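Local coordinates for periplasmic sugar-binding domain protein (PDB 3H75) that probably binds a carbohydrate in the periplasm, at residues Arg191-Ala196 against Ala224-Arg229; Val209-Ala212 against Met216-Gly219; Leu247-Leu250 against Lys254-Val257. All coordinates share one frame; numbering follows the deposited sequence.

Contact 1: residues Arg191-Ala196 against Ala224-Arg229; sequences RAYRQA and ARELGR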
loop_
_atom_site.group_PDB
_atom_site.type_symbol
_atom_site.label_atom_id
_atom_site.label_comp_id
_atom_site.label_asym_id
_atom_site.label_seq_id
_atom_site.Cartn_x
_atom_site.Cartn_y
_atom_site.Cartn_z
ATOM N N ARG A 191 16.293 4.216 -9.026
ATOM C CA ARG A 191 16.063 5.629 -9.320
ATOM C C ARG A 191 16.274 6.450 -8.049
ATOM O O ARG A 191 16.956 7.473 -8.065
ATOM C CB ARG A 191 14.644 5.853 -9.856
ATOM C CG ARG A 191 14.326 7.309 -10.184
ATOM C CD ARG A 191 12.908 7.450 -10.717
ATOM N NE ARG A 191 12.458 8.839 -10.788
ATOM C CZ ARG A 191 12.860 9.720 -11.699
ATOM N NH1 ARG A 191 13.731 9.368 -12.637
ATOM N NH2 ARG A 191 12.381 10.957 -11.677
ATOM N N ALA A 192 15.690 5.997 -6.943
ATOM C CA ALA A 192 15.844 6.698 -5.671
ATOM C C ALA A 192 17.315 6.685 -5.281
ATOM O O ALA A 192 17.832 7.658 -4.729
ATOM C CB ALA A 192 15.008 6.020 -4.591
ATOM N N TYR A 193 17.983 5.571 -5.569
ATOM C CA TYR A 193 19.402 5.424 -5.265
ATOM C C TYR A 193 20.194 6.514 -5.981
ATOM O O TYR A 193 21.041 7.172 -5.377
ATOM C CB TYR A 193 19.897 4.046 -5.718
ATOM C CG TYR A 193 21.406 3.900 -5.749
ATOM C CD1 TYR A 193 22.159 3.925 -4.576
ATOM C CD2 TYR A 193 22.078 3.726 -6.958
ATOM C CE1 TYR A 193 23.548 3.779 -4.605
ATOM C CE2 TYR A 193 23.461 3.580 -7.000
ATOM C CZ TYR A 193 24.189 3.606 -5.823
ATOM O OH TYR A 193 25.555 3.448 -5.868
ATOM N N ARG A 194 19.912 6.698 -7.268
ATOM C CA ARG A 194 20.603 7.704 -8.063
ATOM C C ARG A 194 20.302 9.110 -7.564
ATOM O O ARG A 194 21.198 9.948 -7.462
ATOM C CB ARG A 194 20.214 7.575 -9.539
ATOM C CG ARG A 194 20.705 6.296 -10.205
ATOM C CD ARG A 194 22.220 6.182 -10.132
ATOM N NE ARG A 194 22.710 4.958 -10.761
ATOM C CZ ARG A 194 23.981 4.567 -10.739
ATOM N NH1 ARG A 194 24.893 5.306 -10.118
ATOM N NH2 ARG A 194 24.339 3.436 -11.333
ATOM N N GLN A 195 19.037 9.367 -7.249
ATOM C CA GLN A 195 18.639 10.676 -6.751
ATOM C C GLN A 195 19.297 10.962 -5.401
ATOM O O GLN A 195 19.744 12.084 -5.148
ATOM C CB GLN A 195 17.111 10.749 -6.623
ATOM C CG GLN A 195 16.368 10.615 -7.953
ATOM C CD GLN A 195 14.861 10.469 -7.782
ATOM O OE1 GLN A 195 14.390 9.631 -7.011
ATOM N NE2 GLN A 195 14.098 11.275 -8.513
ATOM N N ALA A 196 19.366 9.942 -4.545
ATOM C CA ALA A 196 19.961 10.081 -3.217
ATOM C C ALA A 196 21.453 10.377 -3.279
ATOM O O ALA A 196 21.973 11.136 -2.464
ATOM C CB ALA A 196 19.713 8.819 -2.389
ATOM N N ALA A 224 23.501 6.492 0.966
ATOM C CA ALA A 224 23.941 7.044 2.242
ATOM C C ALA A 224 25.199 6.347 2.765
ATOM O O ALA A 224 26.146 7.007 3.199
ATOM C CB ALA A 224 22.813 6.935 3.270
ATOM N N ARG A 225 25.207 5.016 2.729
ATOM C CA ARG A 225 26.362 4.259 3.205
ATOM C C ARG A 225 27.615 4.618 2.410
ATOM O O ARG A 225 28.707 4.731 2.967
ATOM C CB ARG A 225 26.105 2.749 3.096
ATOM C CG ARG A 225 25.068 2.206 4.072
ATOM C CD ARG A 225 25.088 0.679 4.107
ATOM N NE ARG A 225 24.737 0.082 2.820
ATOM C CZ ARG A 225 23.491 -0.111 2.396
ATOM N NH1 ARG A 225 22.465 0.241 3.161
ATOM N NH2 ARG A 225 23.269 -0.650 1.206
ATOM N N GLU A 226 27.444 4.798 1.105
ATOM C CA GLU A 226 28.547 5.142 0.218
ATOM C C GLU A 226 29.162 6.504 0.521
ATOM O O GLU A 226 30.312 6.765 0.164
ATOM C CB GLU A 226 28.073 5.097 -1.236
ATOM C CG GLU A 226 27.998 3.694 -1.811
ATOM C CD GLU A 226 27.199 3.623 -3.094
ATOM O OE1 GLU A 226 27.198 4.610 -3.858
ATOM O OE2 GLU A 226 26.580 2.568 -3.345
ATOM N N LEU A 227 28.398 7.371 1.176
ATOM C CA LEU A 227 28.882 8.704 1.516
ATOM C C LEU A 227 29.439 8.763 2.931
ATOM O O LEU A 227 29.921 9.807 3.374
ATOM C CB LEU A 227 27.755 9.732 1.362
ATOM C CG LEU A 227 27.210 9.919 -0.058
ATOM C CD1 LEU A 227 26.077 10.932 -0.043
ATOM C CD2 LEU A 227 28.326 10.381 -0.985
ATOM N N GLY A 228 29.372 7.640 3.637
ATOM C CA GLY A 228 29.881 7.591 4.995
ATOM C C GLY A 228 28.822 7.756 6.069
ATOM O O GLY A 228 29.130 7.690 7.259
ATOM N N ARG A 229 27.574 7.971 5.660
ATOM C CA ARG A 229 26.490 8.133 6.625
ATOM C C ARG A 229 26.135 6.767 7.203
ATOM O O ARG A 229 26.474 5.732 6.622
ATOM C CB ARG A 229 25.261 8.771 5.962
ATOM C CG ARG A 229 25.496 10.165 5.374
ATOM C CD ARG A 229 26.007 11.162 6.421
ATOM N NE ARG A 229 25.045 11.446 7.488
ATOM C CZ ARG A 229 24.034 12.309 7.392
ATOM N NH1 ARG A 229 23.834 12.990 6.272
ATOM N NH2 ARG A 229 23.231 12.504 8.428
#
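Y193 and E226 meet across the gap between two neighbouring helices through one phenol oxygen and one carboxylate. The hydroxyl faces both carboxylate oxygens, with Y193 OH 2.8 Å from E226 OE1 and 2.9 Å from E226 OE2. The carboxylate comes up at the edge of the ring with its CD in the ring plane, and the two planes stand 76° apart. E226 reaches there on a chain extended beyond CG, while the tyrosine ring, with CG anti to the backbone N (chi1 167°), is carried toward the end of the other helix. In the Rossmann-like alpha/beta domain, helices 189-202 and 214-226 lie side by side, and they pack closely below this polar bridge: A196 rests on A220 and A223, and Y193 itself leans on A223. The outer side is looser and more polar. Y193 CE2 sits over one face of the R194 guanidinium, toward its rim, 3.8 Å from R194 NH1, and Q197 and Q222 add weak hydrogen bonds to the carboxylate. A phenylalanine in place of Y193 would probably cost the E226 carboxylate its hydroxyl partner, leaving it to the weak bonds from Q197 and Q222. The helix closes in a Schellman motif, with G228 at positive phi, R229 N bonded to A224 O and G228 N to R225 O.

Contact 2: residues Val209-Ala212 against Met216-Gly219; sequences VWSA and MALG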
loop_
_atom_site.group_PDB
_atom_site.type_symbol
_atom_site.label_atom_id
_atom_site.label_comp_id
_atom_site.label_asym_id
_atom_site.label_seq_id
_atom_site.Cartn_x
_atom_site.Cartn_y
_atom_site.Cartn_z
ATOM N N VAL A 209 15.165 10.992 6.269
ATOM C CA VAL A 209 14.781 10.655 4.902
ATOM C C VAL A 209 13.450 9.909 4.947
ATOM O O VAL A 209 13.367 8.776 5.428
ATOM C CB VAL A 209 15.836 9.766 4.201
ATOM C CG1 VAL A 209 15.383 9.438 2.780
ATOM C CG2 VAL A 209 17.180 10.487 4.170
ATOM N N TRP A 210 12.410 10.576 4.468
ATOM C CA TRP A 210 11.053 10.030 4.409
ATOM C C TRP A 210 10.894 9.430 3.013
ATOM O O TRP A 210 11.191 10.093 2.022
ATOM C CB TRP A 210 10.058 11.184 4.589
ATOM C CG TRP A 210 8.583 10.861 4.545
ATOM C CD1 TRP A 210 7.746 10.726 5.615
ATOM C CD2 TRP A 210 7.752 10.777 3.374
ATOM N NE1 TRP A 210 6.446 10.577 5.188
ATOM C CE2 TRP A 210 6.422 10.604 3.818
ATOM C CE3 TRP A 210 8.003 10.836 1.996
ATOM C CZ2 TRP A 210 5.342 10.493 2.931
ATOM C CZ3 TRP A 210 6.925 10.725 1.109
ATOM C CH2 TRP A 210 5.613 10.557 1.585
ATOM N N SER A 211 10.453 8.175 2.938
ATOM C CA SER A 211 10.230 7.516 1.645
ATOM C C SER A 211 8.830 6.925 1.589
ATOM O O SER A 211 8.376 6.293 2.548
ATOM C CB SER A 211 11.249 6.400 1.410
ATOM O OG SER A 211 12.540 6.932 1.186
ATOM N N ALA A 212 8.145 7.129 0.465
ATOM C CA ALA A 212 6.787 6.622 0.305
ATOM C C ALA A 212 6.718 5.104 0.170
ATOM O O ALA A 212 5.639 4.529 0.191
ATOM C CB ALA A 212 6.103 7.298 -0.877
HETATM N N MSE A 216 12.434 2.441 -2.342
HETATM C CA MSE A 216 13.154 3.701 -2.430
HETATM C C MSE A 216 13.999 3.958 -1.188
HETATM O O MSE A 216 15.114 4.453 -1.293
HETATM C CB MSE A 216 12.172 4.846 -2.670
HETATM C CG MSE A 216 11.448 4.716 -4.004
HETATM SE SE MSE A 216 10.342 6.211 -4.459
HETATM C CE MSE A 216 9.096 6.115 -2.946
ATOM N N ALA A 217 13.484 3.609 -0.013
ATOM C CA ALA A 217 14.255 3.805 1.210
ATOM C C ALA A 217 15.555 2.995 1.139
ATOM O O ALA A 217 16.630 3.499 1.461
ATOM C CB ALA A 217 13.428 3.383 2.426
ATOM N N LEU A 218 15.455 1.741 0.706
ATOM C CA LEU A 218 16.630 0.878 0.591
ATOM C C LEU A 218 17.642 1.446 -0.408
ATOM O O LEU A 218 18.853 1.321 -0.216
ATOM C CB LEU A 218 16.198 -0.531 0.182
ATOM C CG LEU A 218 15.373 -1.253 1.247
ATOM C CD1 LEU A 218 14.824 -2.544 0.674
ATOM C CD2 LEU A 218 16.228 -1.515 2.481
ATOM N N GLY A 219 17.143 2.069 -1.471
ATOM C CA GLY A 219 18.026 2.669 -2.457
ATOM C C GLY A 219 18.747 3.868 -1.867
ATOM O O GLY A 219 19.959 4.019 -2.024
#
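S211 and A217 bring strand 206-211 against the first turns of helix 214-226, with their CA atoms 5.5 Å apart. The contact is made by van der Waals touches, and small residues let the backbones come this near. Alanine and serine carbons face each other at 3.9 Å between S211 CB and A217 CB. Beside them the serine hydroxyl, anti to its own carbonyl carbon (chi1 -70°), lies along the helix backbone, with S211 OG 3.6 Å from A217 CA. The apolar side-chain contact comes from M216, a selenomethionine in this crystal. Its chain runs out and then bends at chi3 (-61°), which folds the terminal methyl back over the end of the strand: M216 CE sits 3.8 Å from A212 CB and 3.7 Å from A212 N. W187 lies against both A212 and M216, and A192 of helix 189-202 lies against M216.

Polar bonding runs along the strand and at the start of the helix. V209 pairs through its backbone with L236 and S238, W210 with L149 and F151, while A212 O accepts from R163 and N213 OD1 accepts from M216 N. This is the first half of a beta-alpha-beta unit, strand 206-211, helix 214-226 and strand 236-240. With all four touching residues buried, the chemistry is consistent with the helix being seated on its strand mainly by close fit.

Contact 3: residues Leu247-Leu250 against Lys254-Val257; sequences LQAL and KLSV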
loop_
_atom_site.group_PDB
_atom_site.type_symbol
_atom_site.label_atom_id
_atom_site.label_comp_id
_atom_site.label_asym_id
_atom_site.label_seq_id
_atom_site.Cartn_x
_atom_site.Cartn_y
_atom_site.Cartn_z
ATOM N N LEU A 247 12.204 -5.585 6.074
ATOM C CA LEU A 247 11.894 -6.143 7.383
ATOM C C LEU A 247 13.191 -6.413 8.137
ATOM O O LEU A 247 13.297 -6.126 9.329
ATOM C CB LEU A 247 11.090 -7.437 7.234
ATOM C CG LEU A 247 9.692 -7.282 6.624
ATOM C CD1 LEU A 247 9.155 -8.651 6.258
ATOM C CD2 LEU A 247 8.754 -6.580 7.599
ATOM N N GLN A 248 14.180 -6.960 7.439
ATOM C CA GLN A 248 15.457 -7.248 8.076
ATOM C C GLN A 248 16.125 -5.949 8.514
ATOM O O GLN A 248 16.712 -5.882 9.592
ATOM C CB GLN A 248 16.385 -7.996 7.118
ATOM C CG GLN A 248 17.703 -8.435 7.758
ATOM C CD GLN A 248 17.501 -9.439 8.880
ATOM O OE1 GLN A 248 17.024 -10.552 8.653
ATOM N NE2 GLN A 248 17.860 -9.050 10.100
ATOM N N ALA A 249 16.031 -4.916 7.681
ATOM C CA ALA A 249 16.646 -3.632 8.013
ATOM C C ALA A 249 15.989 -3.015 9.243
ATOM O O ALA A 249 16.653 -2.371 10.053
ATOM C CB ALA A 249 16.548 -2.681 6.830
ATOM N N LEU A 250 14.682 -3.206 9.380
ATOM C CA LEU A 250 13.971 -2.671 10.533
ATOM C C LEU A 250 14.457 -3.407 11.781
ATOM O O LEU A 250 14.738 -2.796 12.816
ATOM C CB LEU A 250 12.459 -2.858 10.370
ATOM C CG LEU A 250 11.616 -2.248 11.500
ATOM C CD1 LEU A 250 11.697 -0.728 11.448
ATOM C CD2 LEU A 250 10.182 -2.702 11.370
ATOM N N LYS A 254 18.618 -0.441 11.056
ATOM C CA LYS A 254 19.144 0.406 9.985
ATOM C C LYS A 254 18.021 1.225 9.367
ATOM O O LYS A 254 18.228 2.362 8.937
ATOM C CB LYS A 254 19.827 -0.454 8.919
ATOM C CG LYS A 254 20.992 -1.272 9.455
ATOM C CD LYS A 254 22.062 -0.382 10.069
ATOM C CE LYS A 254 23.173 -1.215 10.689
ATOM N NZ LYS A 254 23.735 -2.176 9.699
ATOM N N LEU A 255 16.838 0.622 9.299
ATOM C CA LEU A 255 15.645 1.298 8.794
ATOM C C LEU A 255 14.921 1.625 10.094
ATOM O O LEU A 255 14.689 0.735 10.911
ATOM C CB LEU A 255 14.813 0.347 7.927
ATOM C CG LEU A 255 13.464 0.865 7.410
ATOM C CD1 LEU A 255 13.655 2.158 6.640
ATOM C CD2 LEU A 255 12.824 -0.201 6.520
ATOM N N SER A 256 14.563 2.891 10.291
ATOM C CA SER A 256 13.936 3.317 11.540
ATOM C C SER A 256 12.436 3.156 11.676
ATOM O O SER A 256 11.937 2.896 12.773
ATOM C CB SER A 256 14.309 4.772 11.833
ATOM O OG SER A 256 15.702 4.889 12.068
ATOM N N VAL A 257 11.718 3.324 10.575
ATOM C CA VAL A 257 10.265 3.207 10.587
ATOM C C VAL A 257 9.801 2.453 9.349
ATOM O O VAL A 257 10.255 2.738 8.245
ATOM C CB VAL A 257 9.592 4.599 10.567
ATOM C CG1 VAL A 257 8.079 4.441 10.663
ATOM C CG2 VAL A 257 10.121 5.460 11.711
HETATM O O HOH W 1 14.553 -0.211 13.604
#
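A249 O takes two backbone donors from the chain that leaves its helix. L255 N reaches it at 3.1 Å in a nearly straight bond (174° at the hydrogen), approaching from above the carbonyl plane, and K254 N adds a weak, bent bond to A249 O at 2.9 Å. L255 O is served differently. A water donates to it and to L250 O, at 2.9 Å from L255 O and 2.7 Å from L250 O, so one solvent molecule joins the two carbonyls. The same L255 O also receives a CA-H...O contact from L250 CA, at 3.5 Å and almost linear. L250, its CG anti to the backbone N (chi1 -177°), also lays CD1 against this carbonyl oxygen, 3.4 Å from L255 O. Apolar packing comes from A249 CB, 3.7 Å from L255 CB. K254 turns the end of its side chain away.

The segment 254-257 thus folds back on the last turns of helix 244-252 before the chain enters strand 257-260. There V257 pairs with F237 and G239 of strand 236-240 and packs on helix 122-137, while L247 packs against helix 300-309.

In the fold
All three contacts belong to one alpha/beta domain, yet they sample different depths of it. Contact 2 is wholly buried and joins a strand to its helix by close van der Waals fit; contact 1 lies at the surface and joins two helices by a polar bridge; contact 3 is partly buried, and backbone bonds and a water tie a helix to the chain following it. Contacts 1 and 2 share helix 214-226 and touch, Y193 packing on G219. Contact 3 does not touch contact 2, their nearest atoms being about 4 Å apart, but strand 236-240 lies between strands 206-211 and 257-260 in the same sheet.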